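Local coordinates for cystathionine beta-lyase family protein, YNBB B.subtilis ortholog (Clostridium acetobutylicum, PDB 3HVY) that is a putative PLP-dependent lyase of the cystathionine beta-lyase/methionine gamma-lyase type, probably cleaving sulfur amino acids and thought to take part in aluminium resistance, at residues G75-I86 against T283-L294. Sequence-based numbering, arbitrary orientation.
Sequences GRDSLDRVYANI and TFGVMRSLYEGL. With NA (sodium ion), chain X.
L79 is the knob that locks these two helices together: its side chain enters a hole made by M287, L290, Y291 and L294. The helix segments run nearly parallel, at 17°, with axes 10.5 Å apart at closest approach. The two branches of L79 divide the work. CD1 lies over one face of the Y291 ring, 4.0 Å from its centroid and offset toward the rim, a CH-pi contact; CD2 instead reaches M287 CE at 3.6 Å and L290 CB. L294 returns the insertion, its CD2 seated among L79, V82, Y83 and I86, with V82 CG1 at 3.6 Å. Its CG stands anti to the backbone N (chi1 178°), which carries both methyls to I86 CD1, met tip to tip. Reciprocal knobs-into-holes packing thus joins helix 74-87 to the first turns of helix 287-317, in a fold consistent with the PLP-dependent methionine gamma-lyase family. A52 and F53 of helix 18-55 border this apolar patch, and Y291 also packs on F383 of a second subunit.

Packing is also close at G75: the selenomethionine M287, bent at chi2 and chi3, brings CE to 3.4 Å from G75 O. That carbonyl also accepts from Y291 OH at 2.7 Å, in the carbonyl plane and on a lone pair, besides its helical bond from L79 N.

The looser margins are thinner rather than open, since every touching residue is buried. At one, a water in the plane of the Y83 ring accepts from Y83 OH and donates to L290 O, bridging the helices. At another, near the N-terminal end of helix 74-87, the aliphatic part of R76 only brushes T283 CG2 (CD at 4.0 Å), its guanidinium turning away to D77. Apolar packing therefore dominates, G75 O satisfies the buried Y291 hydroxyl, and the sodium bound by N85 and N88 takes no part.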
loop_
_atom_site.group_PDB
_atom_site.type_symbol
_atom_site.label_atom_id
_atom_site.label_comp_id
_atom_site.label_asym_id
_atom_site.label_seq_id
_atom_site.Cartn_x
_atom_site.Cartn_y
_atom_site.Cartn_z
ATOM N N GLY D 75 -6.594 13.571 6.790
ATOM C CA GLY D 75 -7.502 12.721 6.038
ATOM C C GLY D 75 -8.483 11.965 6.912
ATOM O O GLY D 75 -9.702 12.002 6.715
ATOM N N ARG D 76 -7.937 11.294 7.902
ATOM C CA ARG D 76 -8.684 10.541 8.856
ATOM C C ARG D 76 -9.683 11.425 9.600
ATOM O O ARG D 76 -10.860 11.095 9.701
ATOM C CB ARG D 76 -7.696 9.971 9.854
ATOM C CG ARG D 76 -8.287 9.141 10.953
ATOM C CD ARG D 76 -7.275 8.908 12.064
ATOM N NE ARG D 76 -6.931 10.149 12.727
ATOM C CZ ARG D 76 -5.865 10.370 13.489
ATOM N NH1 ARG D 76 -5.040 9.401 13.785
ATOM N NH2 ARG D 76 -5.635 11.579 13.956
ATOM N N ASP D 77 -9.210 12.551 10.113
ATOM C CA ASP D 77 -10.043 13.450 10.914
ATOM C C ASP D 77 -11.125 14.116 10.092
ATOM O O ASP D 77 -12.223 14.331 10.571
ATOM C CB ASP D 77 -9.170 14.480 11.634
ATOM C CG ASP D 77 -8.252 13.820 12.668
ATOM O OD1 ASP D 77 -8.540 12.675 13.137
ATOM O OD2 ASP D 77 -7.235 14.434 12.964
ATOM N N SER D 78 -10.841 14.415 8.842
ATOM C CA SER D 78 -11.856 15.005 7.991
ATOM C C SER D 78 -12.880 13.976 7.536
ATOM O O SER D 78 -14.067 14.328 7.283
ATOM C CB SER D 78 -11.198 15.656 6.769
ATOM O OG SER D 78 -10.498 16.851 7.103
ATOM N N LEU D 79 -12.467 12.717 7.390
ATOM C CA LEU D 79 -13.471 11.678 7.009
ATOM C C LEU D 79 -14.470 11.541 8.136
ATOM O O LEU D 79 -15.663 11.441 7.901
ATOM C CB LEU D 79 -12.880 10.344 6.644
ATOM C CG LEU D 79 -13.856 9.273 6.114
ATOM C CD1 LEU D 79 -14.526 9.742 4.842
ATOM C CD2 LEU D 79 -13.075 8.005 5.843
ATOM N N ASP D 80 -13.993 11.503 9.366
ATOM C CA ASP D 80 -14.925 11.548 10.503
ATOM C C ASP D 80 -15.917 12.724 10.418
ATOM O O ASP D 80 -17.094 12.557 10.701
ATOM C CB ASP D 80 -14.170 11.664 11.807
ATOM C CG ASP D 80 -13.344 10.421 12.141
ATOM O OD1 ASP D 80 -13.501 9.396 11.467
ATOM O OD2 ASP D 80 -12.488 10.492 13.081
ATOM N N ARG D 81 -15.442 13.934 10.064
ATOM C CA ARG D 81 -16.351 15.075 9.954
ATOM C C ARG D 81 -17.348 14.893 8.808
ATOM O O ARG D 81 -18.530 15.222 8.941
ATOM C CB ARG D 81 -15.583 16.365 9.797
ATOM C CG ARG D 81 -14.915 16.779 11.093
ATOM C CD ARG D 81 -14.360 18.204 11.023
ATOM N NE ARG D 81 -13.104 18.244 10.282
ATOM C CZ ARG D 81 -11.903 17.960 10.806
ATOM N NH1 ARG D 81 -11.738 17.679 12.093
ATOM N NH2 ARG D 81 -10.835 18.004 10.041
ATOM N N VAL D 82 -16.896 14.307 7.700
ATOM C CA VAL D 82 -17.799 14.065 6.551
ATOM C C VAL D 82 -18.933 13.086 6.951
ATOM O O VAL D 82 -20.106 13.354 6.688
ATOM C CB VAL D 82 -16.999 13.583 5.301
ATOM C CG1 VAL D 82 -17.936 13.034 4.219
ATOM C CG2 VAL D 82 -16.101 14.778 4.755
ATOM N N TYR D 83 -18.582 11.973 7.603
ATOM C CA TYR D 83 -19.569 11.031 8.043
ATOM C C TYR D 83 -20.531 11.677 9.062
ATOM O O TYR D 83 -21.738 11.451 8.998
ATOM C CB TYR D 83 -18.929 9.831 8.702
ATOM C CG TYR D 83 -18.627 8.619 7.846
ATOM C CD1 TYR D 83 -17.775 8.685 6.768
ATOM C CD2 TYR D 83 -19.118 7.347 8.216
ATOM C CE1 TYR D 83 -17.430 7.489 6.036
ATOM C CE2 TYR D 83 -18.798 6.209 7.509
ATOM C CZ TYR D 83 -17.991 6.283 6.396
ATOM O OH TYR D 83 -17.680 5.105 5.701
ATOM N N ALA D 84 -20.005 12.415 10.034
ATOM C CA ALA D 84 -20.881 13.091 11.032
ATOM C C ALA D 84 -21.910 14.004 10.304
ATOM O O ALA D 84 -23.121 14.059 10.635
ATOM C CB ALA D 84 -20.045 13.896 12.010
ATOM N N ASN D 85 -21.440 14.697 9.290
ATOM C CA ASN D 85 -22.328 15.555 8.495
ATOM C C ASN D 85 -23.411 14.710 7.782
ATOM O O ASN D 85 -24.618 15.006 7.857
ATOM C CB ASN D 85 -21.506 16.293 7.464
ATOM C CG ASN D 85 -22.244 17.479 6.851
ATOM O OD1 ASN D 85 -23.451 17.680 7.080
ATOM N ND2 ASN D 85 -21.508 18.306 6.108
ATOM N N ILE D 86 -23.002 13.627 7.133
ATOM C CA ILE D 86 -23.939 12.780 6.390
ATOM C C ILE D 86 -25.015 12.199 7.313
ATOM O O ILE D 86 -26.218 12.195 6.995
ATOM C CB ILE D 86 -23.206 11.636 5.651
ATOM C CG1 ILE D 86 -22.383 12.237 4.511
ATOM C CG2 ILE D 86 -24.206 10.566 5.138
ATOM C CD1 ILE D 86 -21.308 11.266 3.901
ATOM N N THR D 283 -3.257 5.272 9.285
ATOM C CA THR D 283 -4.318 4.693 8.470
ATOM C C THR D 283 -3.843 3.941 7.237
ATOM O O THR D 283 -4.598 3.697 6.318
ATOM C CB THR D 283 -5.374 5.749 8.149
ATOM O OG1 THR D 283 -4.745 6.902 7.554
ATOM C CG2 THR D 283 -6.064 6.178 9.460
ATOM N N PHE D 284 -2.582 3.529 7.244
ATOM C CA PHE D 284 -2.089 2.567 6.254
ATOM C C PHE D 284 -2.233 2.948 4.779
ATOM O O PHE D 284 -2.137 2.080 3.939
ATOM C CB PHE D 284 -2.747 1.204 6.505
ATOM C CG PHE D 284 -2.748 0.786 7.953
ATOM C CD1 PHE D 284 -1.585 0.346 8.554
ATOM C CD2 PHE D 284 -3.895 0.871 8.705
ATOM C CE1 PHE D 284 -1.587 -0.041 9.897
ATOM C CE2 PHE D 284 -3.901 0.495 10.054
ATOM C CZ PHE D 284 -2.724 0.049 10.647
ATOM N N GLY D 285 -2.421 4.229 4.470
ATOM C CA GLY D 285 -2.655 4.692 3.108
ATOM C C GLY D 285 -4.050 4.383 2.547
ATOM O O GLY D 285 -4.276 4.531 1.357
ATOM N N VAL D 286 -5.001 3.969 3.382
ATOM C CA VAL D 286 -6.341 3.652 2.881
ATOM C C VAL D 286 -7.278 4.846 2.630
ATOM O O VAL D 286 -8.387 4.658 2.128
ATOM C CB VAL D 286 -7.068 2.605 3.773
ATOM C CG1 VAL D 286 -6.162 1.429 3.992
ATOM C CG2 VAL D 286 -7.587 3.215 5.126
HETATM N N MSE D 287 -6.862 6.066 2.950
HETATM C CA MSE D 287 -7.838 7.162 2.981
HETATM C C MSE D 287 -8.486 7.426 1.609
HETATM O O MSE D 287 -9.711 7.568 1.526
HETATM C CB MSE D 287 -7.247 8.446 3.590
HETATM C CG MSE D 287 -6.791 8.336 5.055
HETATM SE SE MSE D 287 -8.137 7.568 6.277
HETATM C CE MSE D 287 -9.546 8.728 5.743
ATOM N N ARG D 288 -7.716 7.485 0.516
ATOM C CA ARG D 288 -8.353 7.737 -0.787
ATOM C C ARG D 288 -9.490 6.713 -1.036
ATOM O O ARG D 288 -10.571 7.057 -1.422
ATOM C CB ARG D 288 -7.310 7.696 -1.908
ATOM C CG ARG D 288 -7.840 7.990 -3.278
ATOM C CD ARG D 288 -6.773 7.870 -4.391
ATOM N NE ARG D 288 -5.812 8.979 -4.311
ATOM C CZ ARG D 288 -4.557 8.867 -3.878
ATOM N NH1 ARG D 288 -4.054 7.693 -3.529
ATOM N NH2 ARG D 288 -3.779 9.925 -3.819
ATOM N N SER D 289 -9.237 5.438 -0.761
ATOM C CA SER D 289 -10.215 4.413 -1.047
ATOM C C SER D 289 -11.456 4.572 -0.178
ATOM O O SER D 289 -12.567 4.291 -0.648
ATOM C CB SER D 289 -9.579 3.030 -0.912
ATOM O OG SER D 289 -9.417 2.679 0.469
ATOM N N LEU D 290 -11.297 5.039 1.063
ATOM C CA LEU D 290 -12.456 5.214 1.952
ATOM C C LEU D 290 -13.310 6.390 1.499
ATOM O O LEU D 290 -14.533 6.296 1.510
ATOM C CB LEU D 290 -12.041 5.399 3.428
ATOM C CG LEU D 290 -11.329 4.215 4.102
ATOM C CD1 LEU D 290 -10.992 4.500 5.589
ATOM C CD2 LEU D 290 -12.218 2.939 3.886
ATOM N N TYR D 291 -12.678 7.472 1.046
ATOM C CA TYR D 291 -13.419 8.611 0.525
ATOM C C TYR D 291 -14.117 8.259 -0.776
ATOM O O TYR D 291 -15.283 8.550 -0.957
ATOM C CB TYR D 291 -12.476 9.819 0.241
ATOM C CG TYR D 291 -12.084 10.677 1.461
ATOM C CD1 TYR D 291 -12.959 11.643 1.963
ATOM C CD2 TYR D 291 -10.842 10.558 2.061
ATOM C CE1 TYR D 291 -12.607 12.440 3.017
ATOM C CE2 TYR D 291 -10.490 11.336 3.125
ATOM C CZ TYR D 291 -11.372 12.284 3.609
ATOM O OH TYR D 291 -11.058 13.075 4.702
ATOM N N GLU D 292 -13.372 7.680 -1.724
ATOM C CA GLU D 292 -13.986 7.329 -2.986
ATOM C C GLU D 292 -15.102 6.327 -2.767
ATOM O O GLU D 292 -16.118 6.406 -3.387
ATOM C CB GLU D 292 -12.966 6.749 -3.972
ATOM C CG GLU D 292 -13.639 6.534 -5.331
ATOM C CD GLU D 292 -12.713 6.139 -6.479
ATOM O OE1 GLU D 292 -11.510 5.904 -6.235
ATOM O OE2 GLU D 292 -13.216 6.085 -7.630
ATOM N N GLY D 293 -14.887 5.350 -1.881
ATOM C CA GLY D 293 -15.880 4.390 -1.569
ATOM C C GLY D 293 -17.139 5.020 -1.030
ATOM O O GLY D 293 -18.268 4.625 -1.418
ATOM N N LEU D 294 -16.979 5.966 -0.121
ATOM C CA LEU D 294 -18.124 6.748 0.366
ATOM C C LEU D 294 -18.902 7.483 -0.751
ATOM O O LEU D 294 -20.139 7.477 -0.795
ATOM C CB LEU D 294 -17.660 7.717 1.456
ATOM C CG LEU D 294 -18.676 8.661 2.083
ATOM C CD1 LEU D 294 -19.718 7.864 2.765
ATOM C CD2 LEU D 294 -18.050 9.668 3.024
HETATM NA NA NA X . -25.576 17.132 7.822
HETATM O O HOH W 1 -16.321 4.882 3.359
HETATM O O HOH W 2 -26.616 19.199 7.172
HETATM O O HOH W 3 -24.631 17.948 10.158
#